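Local coordinates for fatty acid-binding protein homolog (Ascaris suum, PDB 6I8X), which binds fatty acids inside a beta-barrel and may sequester potentially toxic fatty acids and their peroxidation products or help maintain the eggshell lipid layer, at residues P103-I111 with V119-D127; L14-F25 with V140-Q149. All blocks are in the same frame, centred on the assembly; numbering follows the deposited sequence.

Interaction 1: residues P103-I111 with V119-D127. With EDO (1,2-ethanediol), chain H.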
loop_
_atom_site.group_PDB
_atom_site.type_symbol
_atom_site.label_atom_id
_atom_site.label_comp_id
_atom_site.label_asym_id
_atom_site.label_seq_id
_atom_site.Cartn_x
_atom_site.Cartn_y
_atom_site.Cartn_z
ATOM N N PRO A 103 8.305 -12.879 6.769
ATOM C CA PRO A 103 8.155 -11.854 7.831
ATOM C C PRO A 103 8.695 -10.447 7.535
ATOM O O PRO A 103 8.373 -9.500 8.262
ATOM C CB PRO A 103 8.884 -12.471 9.029
ATOM C CG PRO A 103 9.784 -13.523 8.452
ATOM C CD PRO A 103 9.073 -14.049 7.252
ATOM N N ASN A 104 9.513 -10.303 6.492
ATOM C CA ASN A 104 10.111 -9.022 6.110
ATOM C C ASN A 104 9.401 -8.379 4.889
ATOM O O ASN A 104 9.769 -7.282 4.487
ATOM C CB ASN A 104 11.624 -9.200 5.807
ATOM C CG ASN A 104 12.371 -10.182 6.680
ATOM O OD1 ASN A 104 12.394 -10.084 7.917
ATOM N ND2 ASN A 104 13.007 -11.153 6.042
ATOM N N THR A 105 8.397 -9.059 4.312
ATOM C CA THR A 105 7.713 -8.637 3.086
ATOM C C THR A 105 6.185 -8.608 3.152
ATOM O O THR A 105 5.525 -9.646 3.093
ATOM C CB THR A 105 8.167 -9.518 1.893
ATOM O OG1 THR A 105 9.579 -9.676 1.923
ATOM C CG2 THR A 105 7.734 -8.959 0.545
ATOM N N LEU A 106 5.633 -7.403 3.129
ATOM C CA LEU A 106 4.193 -7.206 3.066
ATOM C C LEU A 106 3.817 -6.862 1.613
ATOM O O LEU A 106 4.459 -6.022 0.986
ATOM C CB LEU A 106 3.778 -6.095 4.041
ATOM C CG LEU A 106 2.361 -5.510 3.951
ATOM C CD1 LEU A 106 1.328 -6.488 4.476
ATOM C CD2 LEU A 106 2.276 -4.226 4.787
ATOM N N THR A 107 2.824 -7.564 1.061
ATOM C CA THR A 107 2.335 -7.286 -0.288
ATOM C C THR A 107 0.920 -6.692 -0.204
ATOM O O THR A 107 0.230 -6.863 0.809
ATOM C CB THR A 107 2.439 -8.501 -1.213
ATOM O OG1 THR A 107 1.465 -9.474 -0.844
ATOM C CG2 THR A 107 3.848 -9.093 -1.260
ATOM N N GLU A 108 0.523 -5.952 -1.240
ATOM C CA GLU A 108 -0.773 -5.305 -1.354
ATOM C C GLU A 108 -1.123 -5.389 -2.831
ATOM O O GLU A 108 -0.478 -4.756 -3.679
ATOM C CB GLU A 108 -0.689 -3.843 -0.870
ATOM C CG GLU A 108 -1.983 -3.051 -0.966
ATOM C CD GLU A 108 -1.876 -1.571 -0.607
ATOM O OE1 GLU A 108 -0.842 -1.157 -0.039
ATOM O OE2 GLU A 108 -2.844 -0.824 -0.871
ATOM N N THR A 109 -2.122 -6.201 -3.138
ATOM C CA THR A 109 -2.551 -6.446 -4.495
ATOM C C THR A 109 -3.883 -5.759 -4.748
ATOM O O THR A 109 -4.812 -5.877 -3.949
ATOM C CB THR A 109 -2.566 -7.966 -4.746
ATOM O OG1 THR A 109 -1.304 -8.500 -4.320
ATOM C CG2 THR A 109 -2.827 -8.333 -6.228
ATOM N N HIS A 110 -3.955 -5.027 -5.864
ATOM C CA HIS A 110 -5.150 -4.328 -6.327
ATOM C C HIS A 110 -5.590 -4.913 -7.643
ATOM O O HIS A 110 -4.769 -5.154 -8.534
ATOM C CB HIS A 110 -4.897 -2.823 -6.511
ATOM C CG HIS A 110 -4.650 -2.080 -5.236
ATOM N ND1 HIS A 110 -5.403 -0.967 -4.895
ATOM C CD2 HIS A 110 -3.721 -2.284 -4.276
ATOM C CE1 HIS A 110 -4.927 -0.547 -3.736
ATOM N NE2 HIS A 110 -3.924 -1.313 -3.316
ATOM N N ILE A 111 -6.894 -5.161 -7.751
ATOM C CA ILE A 111 -7.537 -5.593 -8.981
ATOM C C ILE A 111 -8.631 -4.555 -9.216
ATOM O O ILE A 111 -9.445 -4.336 -8.326
ATOM C CB ILE A 111 -8.112 -7.045 -8.946
ATOM C CG1 ILE A 111 -7.040 -8.099 -8.572
ATOM C CG2 ILE A 111 -8.758 -7.378 -10.282
ATOM C CD1 ILE A 111 -7.596 -9.551 -8.285
ATOM N N VAL A 119 -4.275 -5.877 -12.801
ATOM C CA VAL A 119 -3.801 -6.495 -11.557
ATOM C C VAL A 119 -2.400 -5.973 -11.258
ATOM O O VAL A 119 -1.508 -6.089 -12.102
ATOM C CB VAL A 119 -3.810 -8.050 -11.626
ATOM C CG1 VAL A 119 -3.229 -8.677 -10.355
ATOM C CG2 VAL A 119 -5.213 -8.589 -11.891
ATOM N N GLU A 120 -2.201 -5.429 -10.047
ATOM C CA GLU A 120 -0.907 -4.915 -9.630
ATOM C C GLU A 120 -0.615 -5.154 -8.146
ATOM O O GLU A 120 -1.455 -4.857 -7.293
ATOM C CB GLU A 120 -0.760 -3.428 -9.993
ATOM C CG GLU A 120 0.564 -2.863 -9.508
ATOM C CD GLU A 120 1.052 -1.580 -10.129
ATOM O OE1 GLU A 120 0.230 -0.654 -10.303
ATOM O OE2 GLU A 120 2.277 -1.468 -10.356
ATOM N N THR A 121 0.607 -5.645 -7.853
ATOM C CA THR A 121 1.104 -5.888 -6.503
ATOM C C THR A 121 2.177 -4.866 -6.080
ATOM O O THR A 121 3.139 -4.621 -6.827
ATOM C CB THR A 121 1.587 -7.345 -6.369
ATOM O OG1 THR A 121 0.524 -8.220 -6.758
ATOM C CG2 THR A 121 2.037 -7.696 -4.937
ATOM N N TYR A 122 2.018 -4.299 -4.865
ATOM C CA TYR A 122 2.995 -3.390 -4.231
ATOM C C TYR A 122 3.650 -4.143 -3.079
ATOM O O TYR A 122 2.981 -4.877 -2.361
ATOM C CB TYR A 122 2.353 -2.099 -3.700
ATOM C CG TYR A 122 1.463 -1.406 -4.700
ATOM C CD1 TYR A 122 1.977 -0.913 -5.895
ATOM C CD2 TYR A 122 0.096 -1.289 -4.480
ATOM C CE1 TYR A 122 1.158 -0.269 -6.825
ATOM C CE2 TYR A 122 -0.741 -0.683 -5.421
ATOM C CZ TYR A 122 -0.203 -0.162 -6.586
ATOM O OH TYR A 122 -1.016 0.468 -7.499
ATOM N N GLU A 123 4.949 -3.946 -2.895
ATOM C CA GLU A 123 5.736 -4.618 -1.874
ATOM C C GLU A 123 6.270 -3.614 -0.849
ATOM O O GLU A 123 6.770 -2.562 -1.231
ATOM C CB GLU A 123 6.870 -5.354 -2.584
ATOM C CG GLU A 123 7.874 -6.066 -1.701
ATOM C CD GLU A 123 9.074 -6.614 -2.455
ATOM O OE1 GLU A 123 8.913 -7.034 -3.625
ATOM O OE2 GLU A 123 10.181 -6.619 -1.869
ATOM N N TYR A 124 6.155 -3.940 0.455
ATOM C CA TYR A 124 6.663 -3.097 1.521
ATOM C C TYR A 124 7.709 -3.826 2.308
ATOM O O TYR A 124 7.533 -4.995 2.661
ATOM C CB TYR A 124 5.579 -2.621 2.480
ATOM C CG TYR A 124 4.471 -1.808 1.869
ATOM C CD1 TYR A 124 4.515 -0.416 1.883
ATOM C CD2 TYR A 124 3.301 -2.420 1.413
ATOM C CE1 TYR A 124 3.436 0.347 1.447
ATOM C CE2 TYR A 124 2.222 -1.665 0.954
ATOM C CZ TYR A 124 2.295 -0.281 0.971
ATOM O OH TYR A 124 1.231 0.479 0.553
ATOM N N ARG A 125 8.806 -3.112 2.618
ATOM C CA ARG A 125 9.906 -3.661 3.388
ATOM C C ARG A 125 10.386 -2.624 4.351
ATOM O O ARG A 125 10.316 -1.441 4.064
ATOM C CB ARG A 125 11.054 -4.096 2.463
ATOM C CG ARG A 125 10.734 -5.300 1.571
ATOM C CD ARG A 125 11.939 -5.768 0.773
ATOM N NE ARG A 125 12.950 -6.386 1.631
ATOM C CZ ARG A 125 12.992 -7.678 1.934
ATOM N NH1 ARG A 125 12.093 -8.515 1.431
ATOM N NH2 ARG A 125 13.942 -8.146 2.733
ATOM N N ARG A 126 10.834 -3.055 5.513
ATOM C CA ARG A 126 11.411 -2.140 6.484
ATOM C C ARG A 126 12.896 -2.121 6.290
ATOM O O ARG A 126 13.499 -3.169 6.099
ATOM C CB ARG A 126 11.065 -2.513 7.932
ATOM C CG ARG A 126 9.729 -1.968 8.388
ATOM C CD ARG A 126 9.651 -0.444 8.498
ATOM N NE ARG A 126 10.616 0.155 9.434
ATOM C CZ ARG A 126 10.404 0.358 10.734
ATOM N NH1 ARG A 126 9.274 -0.039 11.300
ATOM N NH2 ARG A 126 11.328 0.942 11.480
ATOM N N ASP A 127 13.488 -0.928 6.313
ATOM C CA ASP A 127 14.923 -0.751 6.208
ATOM C C ASP A 127 15.329 0.380 7.160
ATOM O O ASP A 127 15.290 1.562 6.790
ATOM C CB ASP A 127 15.350 -0.466 4.764
ATOM C CG ASP A 127 16.853 -0.443 4.616
ATOM O OD1 ASP A 127 17.538 -1.106 5.433
ATOM O OD2 ASP A 127 17.350 0.274 3.715
HETATM C C1 EDO H . 6.966 -5.287 -7.615
HETATM O O1 EDO H . 6.277 -5.736 -6.457
HETATM C C2 EDO H . 8.369 -4.735 -7.233
HETATM O O2 EDO H . 9.034 -5.675 -6.409
HETATM O O HOH W 1 11.451 -5.892 6.140
#

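Interaction 2: residues L14-F25 with V140-Q149. With TAM (tris(hydroxyethyl)aminomethane), chain K; VCA (vaccenic acid), chain C.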
loop_
_atom_site.group_PDB
_atom_site.type_symbol
_atom_site.label_atom_id
_atom_site.label_comp_id
_atom_site.label_asym_id
_atom_site.label_seq_id
_atom_site.Cartn_x
_atom_site.Cartn_y
_atom_site.Cartn_z
ATOM N N LEU A 14 3.749 -1.854 11.682
ATOM C CA LEU A 14 2.780 -1.065 12.427
ATOM C C LEU A 14 3.273 0.344 12.666
ATOM O O LEU A 14 4.458 0.554 12.956
ATOM C CB LEU A 14 2.409 -1.724 13.774
ATOM C CG LEU A 14 1.591 -3.027 13.701
ATOM C CD1 LEU A 14 1.285 -3.549 15.111
ATOM C CD2 LEU A 14 0.285 -2.839 12.918
ATOM N N GLY A 15 2.349 1.292 12.569
ATOM C CA GLY A 15 2.639 2.690 12.831
ATOM C C GLY A 15 2.296 3.640 11.707
ATOM O O GLY A 15 1.548 3.296 10.796
ATOM N N THR A 16 2.864 4.834 11.795
ATOM C CA THR A 16 2.728 5.967 10.876
ATOM C C THR A 16 4.037 6.146 10.111
ATOM O O THR A 16 5.107 6.213 10.712
ATOM C CB THR A 16 2.362 7.247 11.650
ATOM O OG1 THR A 16 1.159 7.001 12.375
ATOM C CG2 THR A 16 2.165 8.456 10.718
ATOM N N PHE A 17 3.926 6.293 8.798
ATOM C CA PHE A 17 5.078 6.439 7.912
ATOM C C PHE A 17 4.828 7.579 6.932
ATOM O O PHE A 17 3.830 7.591 6.216
ATOM C CB PHE A 17 5.342 5.101 7.177
ATOM C CG PHE A 17 5.595 3.897 8.066
ATOM C CD1 PHE A 17 6.891 3.544 8.437
ATOM C CD2 PHE A 17 4.546 3.066 8.462
ATOM C CE1 PHE A 17 7.133 2.384 9.178
ATOM C CE2 PHE A 17 4.790 1.924 9.234
ATOM C CZ PHE A 17 6.078 1.598 9.591
ATOM N N LYS A 18 5.718 8.547 6.923
ATOM C CA LYS A 18 5.591 9.722 6.056
ATOM C C LYS A 18 6.521 9.642 4.833
ATOM O O LYS A 18 7.733 9.519 4.992
ATOM C CB LYS A 18 5.838 11.025 6.877
ATOM C CG LYS A 18 5.707 12.313 6.059
ATOM C CD LYS A 18 6.188 13.556 6.815
ATOM C CE LYS A 18 7.691 13.814 6.709
ATOM N NZ LYS A 18 8.130 14.223 5.331
ATOM N N LEU A 19 5.953 9.800 3.620
ATOM C CA LEU A 19 6.717 9.852 2.362
ATOM C C LEU A 19 7.756 10.998 2.401
ATOM O O LEU A 19 7.404 12.175 2.575
ATOM C CB LEU A 19 5.774 10.005 1.155
ATOM C CG LEU A 19 6.466 10.223 -0.219
ATOM C CD1 LEU A 19 7.209 8.937 -0.702
ATOM C CD2 LEU A 19 5.478 10.703 -1.236
ATOM N N GLU A 20 9.036 10.622 2.218
ATOM C CA GLU A 20 10.195 11.507 2.269
ATOM C C GLU A 20 10.880 11.683 0.905
ATOM O O GLU A 20 11.305 12.778 0.577
ATOM C CB GLU A 20 11.200 10.938 3.285
ATOM C CG GLU A 20 11.518 11.914 4.408
ATOM C CD GLU A 20 12.720 11.615 5.280
ATOM O OE1 GLU A 20 13.683 10.970 4.800
ATOM O OE2 GLU A 20 12.721 12.095 6.437
ATOM N N ARG A 21 11.035 10.598 0.143
ATOM C CA ARG A 21 11.716 10.565 -1.152
ATOM C C ARG A 21 11.393 9.280 -1.892
ATOM O O ARG A 21 10.893 8.342 -1.309
ATOM C CB ARG A 21 13.261 10.712 -0.987
ATOM C CG ARG A 21 13.944 9.586 -0.225
ATOM C CD ARG A 21 15.453 9.727 -0.257
ATOM N NE ARG A 21 16.129 8.584 0.371
ATOM C CZ ARG A 21 16.618 7.531 -0.284
ATOM N NH1 ARG A 21 16.512 7.454 -1.607
ATOM N NH2 ARG A 21 17.216 6.549 0.378
ATOM N N ASP A 22 11.713 9.234 -3.164
ATOM C CA ASP A 22 11.510 8.083 -4.020
ATOM C C ASP A 22 12.591 8.060 -5.086
ATOM O O ASP A 22 13.409 8.974 -5.152
ATOM C CB ASP A 22 10.096 8.108 -4.632
ATOM C CG ASP A 22 9.694 9.399 -5.321
ATOM O OD1 ASP A 22 10.587 10.135 -5.782
ATOM O OD2 ASP A 22 8.494 9.633 -5.469
ATOM N N GLU A 23 12.614 7.003 -5.895
ATOM C CA GLU A 23 13.595 6.796 -6.961
ATOM C C GLU A 23 12.833 6.291 -8.151
ATOM O O GLU A 23 12.065 5.336 -8.000
ATOM C CB GLU A 23 14.589 5.690 -6.555
ATOM C CG GLU A 23 15.695 6.098 -5.594
ATOM C CD GLU A 23 16.421 4.950 -4.897
ATOM O OE1 GLU A 23 17.116 5.226 -3.892
ATOM O OE2 GLU A 23 16.277 3.780 -5.329
ATOM N N ASN A 24 13.034 6.916 -9.333
ATOM C CA ASN A 24 12.430 6.495 -10.603
ATOM C C ASN A 24 10.884 6.466 -10.610
ATOM O O ASN A 24 10.289 5.711 -11.390
ATOM C CB ASN A 24 13.014 5.110 -11.029
ATOM C CG ASN A 24 13.048 4.911 -12.535
ATOM O OD1 ASN A 24 13.275 5.853 -13.315
ATOM N ND2 ASN A 24 12.737 3.704 -12.980
ATOM N N PHE A 25 10.224 7.278 -9.759
ATOM C CA PHE A 25 8.746 7.269 -9.732
ATOM C C PHE A 25 8.128 7.806 -11.030
ATOM O O PHE A 25 7.116 7.281 -11.473
ATOM C CB PHE A 25 8.171 7.975 -8.479
ATOM C CG PHE A 25 6.702 7.723 -8.190
ATOM C CD1 PHE A 25 6.160 6.441 -8.297
ATOM C CD2 PHE A 25 5.877 8.752 -7.734
ATOM C CE1 PHE A 25 4.807 6.208 -8.015
ATOM C CE2 PHE A 25 4.527 8.516 -7.439
ATOM C CZ PHE A 25 4.006 7.246 -7.569
ATOM N N VAL A 140 9.663 -1.468 -15.620
ATOM C CA VAL A 140 10.079 -0.218 -14.972
ATOM C C VAL A 140 9.816 -0.282 -13.448
ATOM O O VAL A 140 8.664 -0.377 -13.042
ATOM C CB VAL A 140 9.465 1.051 -15.655
ATOM C CG1 VAL A 140 9.843 2.316 -14.899
ATOM C CG2 VAL A 140 9.893 1.154 -17.128
ATOM N N SER A 141 10.892 -0.252 -12.627
ATOM C CA SER A 141 10.834 -0.343 -11.156
ATOM C C SER A 141 11.007 1.005 -10.461
ATOM O O SER A 141 11.688 1.888 -10.975
ATOM C CB SER A 141 11.889 -1.317 -10.630
ATOM O OG SER A 141 11.536 -2.647 -10.956
ATOM N N THR A 142 10.410 1.130 -9.264
ATOM C CA THR A 142 10.449 2.323 -8.414
ATOM C C THR A 142 10.413 1.932 -6.924
ATOM O O THR A 142 9.835 0.907 -6.578
ATOM C CB THR A 142 9.339 3.334 -8.807
ATOM O OG1 THR A 142 9.524 4.526 -8.045
ATOM C CG2 THR A 142 7.908 2.799 -8.568
ATOM N N SER A 143 11.062 2.737 -6.070
ATOM C CA SER A 143 11.092 2.582 -4.609
ATOM C C SER A 143 10.693 3.925 -4.012
ATOM O O SER A 143 11.176 4.951 -4.471
ATOM C CB SER A 143 12.491 2.205 -4.125
ATOM O OG SER A 143 12.719 0.851 -4.448
ATOM N N ARG A 144 9.791 3.920 -3.030
ATOM C CA ARG A 144 9.285 5.123 -2.346
ATOM C C ARG A 144 9.618 4.889 -0.888
ATOM O O ARG A 144 9.324 3.811 -0.358
ATOM C CB ARG A 144 7.747 5.262 -2.539
ATOM C CG ARG A 144 7.263 5.309 -3.998
ATOM C CD ARG A 144 6.967 6.733 -4.452
ATOM N NE ARG A 144 5.615 7.128 -4.105
ATOM C CZ ARG A 144 5.162 8.374 -4.081
ATOM N NH1 ARG A 144 5.960 9.388 -4.403
ATOM N NH2 ARG A 144 3.903 8.617 -3.765
ATOM N N TYR A 145 10.260 5.885 -0.252
ATOM C CA TYR A 145 10.779 5.851 1.119
ATOM C C TYR A 145 9.905 6.651 2.087
ATOM O O TYR A 145 9.769 7.854 1.934
ATOM C CB TYR A 145 12.274 6.299 1.142
ATOM C CG TYR A 145 13.144 5.422 0.256
ATOM C CD1 TYR A 145 13.239 5.656 -1.114
ATOM C CD2 TYR A 145 13.799 4.310 0.772
ATOM C CE1 TYR A 145 13.975 4.815 -1.942
ATOM C CE2 TYR A 145 14.557 3.474 -0.044
ATOM C CZ TYR A 145 14.640 3.728 -1.401
ATOM O OH TYR A 145 15.389 2.913 -2.214
ATOM N N TYR A 146 9.333 5.958 3.091
ATOM C CA TYR A 146 8.438 6.502 4.138
ATOM C C TYR A 146 9.115 6.374 5.483
ATOM O O TYR A 146 9.435 5.268 5.942
ATOM C CB TYR A 146 7.102 5.726 4.184
ATOM C CG TYR A 146 6.274 5.816 2.927
ATOM C CD1 TYR A 146 6.583 5.043 1.808
ATOM C CD2 TYR A 146 5.135 6.617 2.876
ATOM C CE1 TYR A 146 5.822 5.122 0.642
ATOM C CE2 TYR A 146 4.341 6.672 1.731
ATOM C CZ TYR A 146 4.707 5.943 0.607
ATOM O OH TYR A 146 3.955 5.998 -0.535
ATOM N N LYS A 147 9.375 7.511 6.081
ATOM C CA LYS A 147 10.062 7.639 7.354
ATOM C C LYS A 147 9.084 7.333 8.470
ATOM O O LYS A 147 8.010 7.926 8.515
ATOM C CB LYS A 147 10.653 9.066 7.471
ATOM C CG LYS A 147 11.438 9.369 8.736
ATOM C CD LYS A 147 12.916 9.049 8.603
ATOM C CE LYS A 147 13.755 9.627 9.719
ATOM N NZ LYS A 147 13.681 8.800 10.944
ATOM N N LYS A 148 9.440 6.367 9.333
ATOM C CA LYS A 148 8.664 6.002 10.509
ATOM C C LYS A 148 8.604 7.236 11.446
ATOM O O LYS A 148 9.633 7.884 11.724
ATOM C CB LYS A 148 9.308 4.771 11.200
ATOM C CG LYS A 148 8.772 4.367 12.567
ATOM C CD LYS A 148 7.339 3.964 12.524
ATOM C CE LYS A 148 7.122 2.636 13.182
ATOM N NZ LYS A 148 6.817 2.745 14.632
ATOM N N GLN A 149 7.364 7.576 11.878
ATOM C CA GLN A 149 7.068 8.720 12.754
ATOM C C GLN A 149 6.730 8.263 14.180
ATOM O O GLN A 149 6.711 9.134 15.070
ATOM C CB GLN A 149 5.891 9.544 12.181
ATOM C CG GLN A 149 5.967 9.867 10.676
ATOM C CD GLN A 149 6.972 10.943 10.428
ATOM O OE1 GLN A 149 8.152 10.690 10.161
ATOM N NE2 GLN A 149 6.529 12.168 10.552
ATOM O OXT GLN A 149 6.399 7.073 14.401
HETATM C C TAM K . 3.109 1.622 17.404
HETATM C C1 TAM K . 1.634 1.863 16.864
HETATM C C2 TAM K . 4.088 2.359 16.379
HETATM C C3 TAM K . 3.455 2.059 18.909
HETATM C C4 TAM K . 0.691 0.682 16.953
HETATM C C5 TAM K . 3.869 3.856 16.300
HETATM C C6 TAM K . 2.268 2.402 19.775
HETATM N N TAM K . 3.215 0.154 17.311
HETATM O O4 TAM K . -0.571 1.036 16.437
HETATM O O5 TAM K . 4.459 4.489 15.122
HETATM O O6 TAM K . 2.698 2.675 21.088
HETATM O O2 VCA C . 0.244 4.489 -2.379
HETATM C C1 VCA C . 0.822 5.648 -2.598
HETATM O O1 VCA C . 1.614 6.143 -1.834
HETATM C C2 VCA C . 0.423 6.306 -3.889
HETATM C C3 VCA C . 0.275 7.824 -3.828
HETATM C C4 VCA C . -0.477 8.381 -5.026
HETATM C C5 VCA C . -0.537 9.892 -5.108
HETATM C C6 VCA C . -1.720 10.502 -4.384
HETATM C C7 VCA C . -1.646 12.014 -4.313
HETATM C C8 VCA C . -2.097 12.790 -5.541
HETATM C C9 VCA C . -3.595 13.004 -5.631
HETATM C C10 VCA C . -4.022 13.673 -6.943
HETATM C C11 VCA C . -5.397 13.285 -7.396
HETATM C C12 VCA C . -5.755 12.101 -7.859
HETATM C C13 VCA C . -4.861 10.904 -8.015
HETATM C C14 VCA C . -5.496 9.762 -8.809
HETATM C C15 VCA C . -4.546 8.612 -9.112
HETATM C C16 VCA C . -3.928 7.933 -7.897
HETATM C C17 VCA C . -3.054 6.743 -8.249
HETATM C C18 VCA C . -2.723 5.875 -7.065
#

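Interaction 1: residues P103-I111 with V119-D127
Glu108 and Tyr124 meet through their side chains on the face of the sheet that also carries Leu106, His110, Glu120 and Tyr122. Followed outward, Glu108 CB lies 4.1 Å from Tyr124 CE2. CG sits anti to the backbone N (chi1 179°), and the extended chain carries the carboxylate along the edge of the tyrosine ring, the two planes only 12° apart; Glu108 CD comes to 3.9 Å from Tyr124 OH. Its two oxygens then go separate ways. Glu108 OE1 accepts the phenol proton of Tyr124 OH at 2.7 Å, nearly in line with its own C-O bond. Glu108 OE2 accepts from His110 NE2 at 2.7 Å; the donor stands out of the carboxylate plane, although the oxygen lies in the imidazole plane. Held at both oxygens, the carboxylate has little freedom to rotate. Tyr124 OH has a second partner in Lys49, and His110 ND1 is hydrogen-bonded to ND1 of His94. Tyr122 turns its edge toward the imidazole face in an offset edge-to-face pair, with ring centroids 5.4 Å apart and planes at 66°. Beneath these side chains, Leu106, Glu108 and His110 form antiparallel hydrogen-bonded pairs with Tyr124, Tyr122 and Glu120. On the other face, the hydroxyls Thr109 OG1 and Thr121 OG1 share a hydrogen bond of 3.1 Å, and Ile111 CG1 packs on Val119 CG2. Near the open end, one water links Asn104 O to Arg126 N. The whole is a beta hairpin of the fatty acid-binding protein barrel, with the buried Glu108-Tyr124 pair on the inner face and the Tyr124 side chain about 5 Å from the bound vaccenic acid at nearest atoms.

Interaction 2: residues L14-F25 with V140-Q149
The first and last strands of the fatty acid-binding protein barrel pair antiparallel here, and Arg144 and Tyr146 on the last strand line the vaccenic acid pocket. The Arg144 guanidinium is layered between Phe25 and Leu19. Its CZ stands 3.9 Å from the Phe25 ring centroid, a cation-pi stack with planes at 17°, while Leu19 CD2 covers the opposite face, 3.5 Å from Arg144 NH1. At the guanidinium edge, Arg144 NH1 gives a salt-bridge hydrogen bond of 2.8 Å to the anti side of Asp22 OD2. Bends at chi2 (-100°) and chi3 fold the arginine back over Phe25, placing its CD above that ring in a CH-pi contact. C3 of vaccenic acid lies at the guanidinium edge, near Arg144 NH2. Tyr146 OH is 2.7 Å from O1 of vaccenic acid, and Lys49 NZ hydrogen-bonds the fatty acid. Leu19 CD1 rests over one face of the Tyr146 ring. The pairing is interrupted by a classic beta bulge, in which Glu20 and Arg21 both oppose Tyr145: Glu20 N donates to Tyr145 O and Tyr145 N to Arg21 O. On the side of the sheet away from the lipid, the Arg21 guanidinium lies flat on the Tyr145 ring, planes at 16°, and its NH1 forms a salt bridge with Glu23 OE1. Where strand 15-23 runs out, Thr142 OG1 donates to Glu23 O at 2.7 Å, and Asn24 ND2 reaches Ser141 O at 2.9 Å just ahead of helix 25-31. At the opposite end of the pairing, Lys148 CD makes an off-centre CH-pi contact, 4.2 Å from the Phe17 ring centroid, and Lys148 NZ donates a hydrogen bond to O5 of a tris(hydroxyethyl)aminomethane molecule, which lies close to Gly15.

From the N terminus the chain first enters strand 15-23, half of interaction 2, then passes through the two helices, 25-31 and 36-43, and the strands that follow. Interaction 1 closes a short loop of seven residues between 111 and 119. Strand 130-137 comes next and pairs with both strand 119-127 and strand 140-148, so it stands between the two contacts. Strand 140-148 then returns to the first strand, closing a loop of 114 residues within which interaction 1 is nested. The contacts thus belong to one sheet, their centres about 13 Å apart, and Arg126 packs against Phe17 and Lys148 where they touch.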